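Local coordinates for thioesterase domain-containing protein (Pseudomonas aeruginosa, PDB 3F1T) that probably acts as an acyl-CoA thioesterase of the hot-dog fold family, perhaps hydrolysing 1,4-dihydroxy-2-naphthoyl-CoA, at residues Thr60-Met63 against Asp64-Gly68; Pro93-Pro96 against His97-Val100. One frame throughout, in Å; residues are numbered along the deposited sequence.

Contact 1: Thr60-Met63 against Asp64-Gly68; sequences TTLM and DTTCG
T61 and T65, and likewise L62 and T66, lie side by side one turn apart on helix 56-70, their side chains pointing the same way; this is the central helix that the sheet wraps in a hot-dog fold. Here the packing is tight. The carbonyls of T61 and L62 each take two bonds: T61 O accepts T65 N at 2.8 Å and T65 OG1 at 2.6 Å, the amide and the hydroxyl arriving from opposite faces of the carbonyl plane. L62 O is held likewise by T66. With OG1 beside the backbone N (chi1 -58° in T65, -63° in T66), each hydroxyl folds back on the preceding turn, so threonine suits a buried helix: its polar atom is satisfied and its methyl is left for packing. L62, T65 and T66 all touch L37 of strand 34-39.

The M63 and C67 side is looser. M63 O takes a single, longer bond, from C67 N at 3.1 Å, and the position of the selenomethionine end is uncertain. T60 and D64 approach a second subunit, and D64 OD1 bonds T83 OG1. On the leucine side, L62 CD1 runs alongside T66 and lies 3.8 Å from its OG1.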
loop_
_atom_site.group_PDB
_atom_site.type_symbol
_atom_site.label_atom_id
_atom_site.label_comp_id
_atom_site.label_asym_id
_atom_site.label_seq_id
_atom_site.Cartn_x
_atom_site.Cartn_y
_atom_site.Cartn_z
ATOM N N THR B 60 -13.321 3.088 -5.818
ATOM C CA THR B 60 -12.626 3.478 -4.594
ATOM C C THR B 60 -13.610 3.815 -3.490
ATOM O O THR B 60 -13.413 3.443 -2.333
ATOM C CB THR B 60 -11.732 4.725 -4.810
ATOM O OG1 THR B 60 -10.631 4.374 -5.647
ATOM C CG2 THR B 60 -11.200 5.247 -3.469
ATOM N N THR B 61 -14.526 4.727 -3.789
ATOM C CA THR B 61 -15.548 5.087 -2.825
ATOM C C THR B 61 -16.289 3.845 -2.351
ATOM O O THR B 61 -16.521 3.675 -1.160
ATOM C CB THR B 61 -16.563 6.075 -3.433
ATOM O OG1 THR B 61 -15.881 7.280 -3.819
ATOM C CG2 THR B 61 -17.633 6.411 -2.415
ATOM N N LEU B 62 -16.708 3.001 -3.290
ATOM C CA LEU B 62 -17.439 1.781 -2.949
ATOM C C LEU B 62 -16.642 1.002 -1.916
ATOM O O LEU B 62 -17.174 0.579 -0.883
ATOM C CB LEU B 62 -17.688 0.927 -4.200
ATOM C CG LEU B 62 -18.126 -0.525 -3.953
ATOM C CD1 LEU B 62 -19.514 -0.580 -3.294
ATOM C CD2 LEU B 62 -18.080 -1.347 -5.229
HETATM N N MSE B 63 -15.330 0.961 -2.117
HETATM C CA MSE B 63 -14.473 0.022 -1.394
HETATM C C MSE B 63 -13.901 0.610 -0.112
HETATM O O MSE B 63 -13.759 -0.089 0.892
HETATM C CB MSE B 63 -13.341 -0.463 -2.296
HETATM C CG MSE B 63 -13.819 -1.359 -3.406
HETATM SE SE MSE B 63 -14.898 -2.839 -2.790
HETATM C CE MSE B 63 -13.912 -3.381 -1.190
ATOM N N ASP B 64 -13.595 1.901 -0.141
ATOM C CA ASP B 64 -13.412 2.676 1.079
ATOM C C ASP B 64 -14.632 2.593 1.972
ATOM O O ASP B 64 -14.505 2.372 3.171
ATOM C CB ASP B 64 -13.084 4.144 0.772
ATOM C CG ASP B 64 -12.741 4.931 2.019
ATOM O OD1 ASP B 64 -12.261 4.332 3.003
ATOM O OD2 ASP B 64 -13.028 6.134 2.054
ATOM N N THR B 65 -15.812 2.854 1.403
ATOM C CA THR B 65 -17.086 2.791 2.147
ATOM C C THR B 65 -17.402 1.393 2.680
ATOM O O THR B 65 -17.783 1.223 3.837
ATOM C CB THR B 65 -18.266 3.225 1.269
ATOM O OG1 THR B 65 -18.040 4.554 0.788
ATOM C CG2 THR B 65 -19.576 3.182 2.056
ATOM N N THR B 66 -17.265 0.390 1.829
ATOM C CA THR B 66 -17.467 -0.987 2.260
ATOM C C THR B 66 -16.592 -1.366 3.460
ATOM O O THR B 66 -17.071 -1.996 4.402
ATOM C CB THR B 66 -17.259 -1.983 1.083
ATOM O OG1 THR B 66 -18.237 -1.730 0.072
ATOM C CG2 THR B 66 -17.421 -3.410 1.545
ATOM N N CYS B 67 -15.279 -1.154 3.358
ATOM C CA CYS B 67 -14.369 -1.428 4.483
ATOM C C CYS B 67 -14.733 -0.653 5.751
ATOM O O CYS B 67 -14.776 -1.207 6.850
ATOM C CB CYS B 67 -12.921 -1.124 4.097
ATOM S SG CYS B 67 -12.246 -2.184 2.793
ATOM N N GLY B 68 -14.966 0.644 5.605
ATOM C CA GLY B 68 -15.403 1.451 6.744
ATOM C C GLY B 68 -16.615 0.854 7.428
ATOM O O GLY B 68 -16.649 0.699 8.663
#

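Contact 2: Pro93-Pro96 against His97-Val100; sequences PAEP and HKDV
H97 follows P96 at the corner of a tight turn, and its ring sits oblique to the P96 carbonyl carbon, with ND1 3.8 Å from P96 CB. Its backbone lies in the left-handed helical region (phi 59°), while P96 has the extended psi that proline readily adopts; the E95 and K98 CA atoms are consequently only 6.2 Å apart. The outer end of the imidazole is held from elsewhere, NE2 bonding E50 O, and the H97 backbone bonds G52.

K98 brings the chain back alongside E95. With chi1 at -86° CG stays beside the backbone N, and the extended chain beyond crosses the E95 side chain obliquely, bringing the ammonium to the carboxylate in a salt bridge. NZ lies 2.4 Å from E95 OE1, a separation so short that its exact value is doubtful, whereas E95 OE2 is 4.2 Å from NZ: one oxygen does the gripping. D123 gives NZ a second acidic partner, and a flexible lysine suits a place between two carboxylates at the partly exposed surface.

D99 turns away from the first limb, and its OD1 accepts from Y41 N. V100, now buried, starts strand 100-109 and bonds the backbone of L39. E95-K98 thus form a beta turn resembling type II, proline second, within the loop joining strands 83-90 and 100-109 of the hot-dog fold.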
loop_
_atom_site.group_PDB
_atom_site.type_symbol
_atom_site.label_atom_id
_atom_site.label_comp_id
_atom_site.label_asym_id
_atom_site.label_seq_id
_atom_site.Cartn_x
_atom_site.Cartn_y
_atom_site.Cartn_z
ATOM N N PRO B 93 -9.739 -4.821 -15.471
ATOM C CA PRO B 93 -10.725 -3.760 -15.649
ATOM C C PRO B 93 -12.138 -4.276 -15.404
ATOM O O PRO B 93 -12.412 -5.460 -15.614
ATOM C CB PRO B 93 -10.540 -3.344 -17.113
ATOM C CG PRO B 93 -9.905 -4.529 -17.772
ATOM C CD PRO B 93 -9.062 -5.190 -16.728
ATOM N N ALA B 94 -12.991 -3.427 -14.848
ATOM C CA ALA B 94 -14.393 -3.777 -14.700
ATOM C C ALA B 94 -15.054 -4.011 -16.065
ATOM O O ALA B 94 -14.663 -3.402 -17.063
ATOM C CB ALA B 94 -15.127 -2.688 -13.903
ATOM N N GLU B 95 -16.013 -4.935 -16.123
ATOM C CA GLU B 95 -16.861 -5.081 -17.312
ATOM C C GLU B 95 -17.866 -3.944 -17.399
ATOM O O GLU B 95 -18.403 -3.510 -16.379
ATOM C CB GLU B 95 -17.611 -6.409 -17.290
ATOM C CG GLU B 95 -16.716 -7.625 -17.366
ATOM C CD GLU B 95 -17.413 -8.885 -16.888
ATOM O OE1 GLU B 95 -18.456 -9.244 -17.483
ATOM O OE2 GLU B 95 -16.951 -9.487 -15.887
ATOM N N PRO B 96 -18.097 -3.425 -18.613
ATOM C CA PRO B 96 -19.081 -2.360 -18.777
ATOM C C PRO B 96 -20.517 -2.854 -18.615
ATOM O O PRO B 96 -20.772 -4.048 -18.709
ATOM C CB PRO B 96 -18.831 -1.863 -20.208
ATOM C CG PRO B 96 -18.149 -2.995 -20.901
ATOM C CD PRO B 96 -17.323 -3.663 -19.846
ATOM N N HIS B 97 -21.421 -1.944 -18.264
ATOM C CA HIS B 97 -22.847 -2.260 -18.130
ATOM C C HIS B 97 -23.132 -3.343 -17.097
ATOM O O HIS B 97 -24.101 -4.092 -17.229
ATOM C CB HIS B 97 -23.460 -2.652 -19.487
ATOM C CG HIS B 97 -23.323 -1.598 -20.540
ATOM N ND1 HIS B 97 -22.402 -1.687 -21.566
ATOM C CD2 HIS B 97 -23.969 -0.420 -20.714
ATOM C CE1 HIS B 97 -22.499 -0.616 -22.334
ATOM N NE2 HIS B 97 -23.454 0.161 -21.848
ATOM N N LYS B 98 -22.316 -3.398 -16.047
ATOM C CA LYS B 98 -22.548 -4.342 -14.961
ATOM C C LYS B 98 -22.321 -3.681 -13.611
ATOM O O LYS B 98 -21.362 -2.936 -13.431
ATOM C CB LYS B 98 -21.654 -5.578 -15.111
ATOM C CG LYS B 98 -22.253 -6.678 -16.005
ATOM C CD LYS B 98 -21.337 -7.887 -16.104
ATOM C CE LYS B 98 -21.720 -8.744 -17.289
ATOM N NZ LYS B 98 -20.755 -9.867 -17.530
ATOM N N ASP B 99 -23.245 -3.901 -12.680
ATOM C CA ASP B 99 -23.089 -3.378 -11.322
ATOM C C ASP B 99 -21.808 -3.908 -10.688
ATOM O O ASP B 99 -21.427 -5.059 -10.914
ATOM C CB ASP B 99 -24.289 -3.746 -10.455
ATOM C CG ASP B 99 -25.510 -2.900 -10.755
ATOM O OD1 ASP B 99 -25.399 -1.903 -11.513
ATOM O OD2 ASP B 99 -26.574 -3.200 -10.179
ATOM N N VAL B 100 -21.192 -3.092 -9.830
ATOM C CA VAL B 100 -20.022 -3.528 -9.062
ATOM C C VAL B 100 -20.367 -3.770 -7.597
ATOM O O VAL B 100 -20.913 -2.890 -6.916
ATOM C CB VAL B 100 -18.840 -2.513 -9.165
ATOM C CG1 VAL B 100 -17.578 -3.073 -8.496
ATOM C CG2 VAL B 100 -18.560 -2.173 -10.616
#

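Overall arrangement
Contact 1 is core and contact 2 surface: the centre of contact 1 lies about 4 Å from the centre of the chain and that of contact 2 about 15 Å, and the two centres are about 17 Å apart. They hold different elements, one the central helix 56-70, the other the connection leading into strand 100-109, but they meet where L62 CD2 packs 3.6 Å from V100 O. Chemistry follows place. In the buried helix, the hydroxyls of T61, T65 and T66 bond to backbone carbonyls and D64 bonds to T83, amid apolar packing, whereas in the surface loop proline shapes the chain and charged side chains pair. A second subunit approaches contact 1, but none touches contact 2.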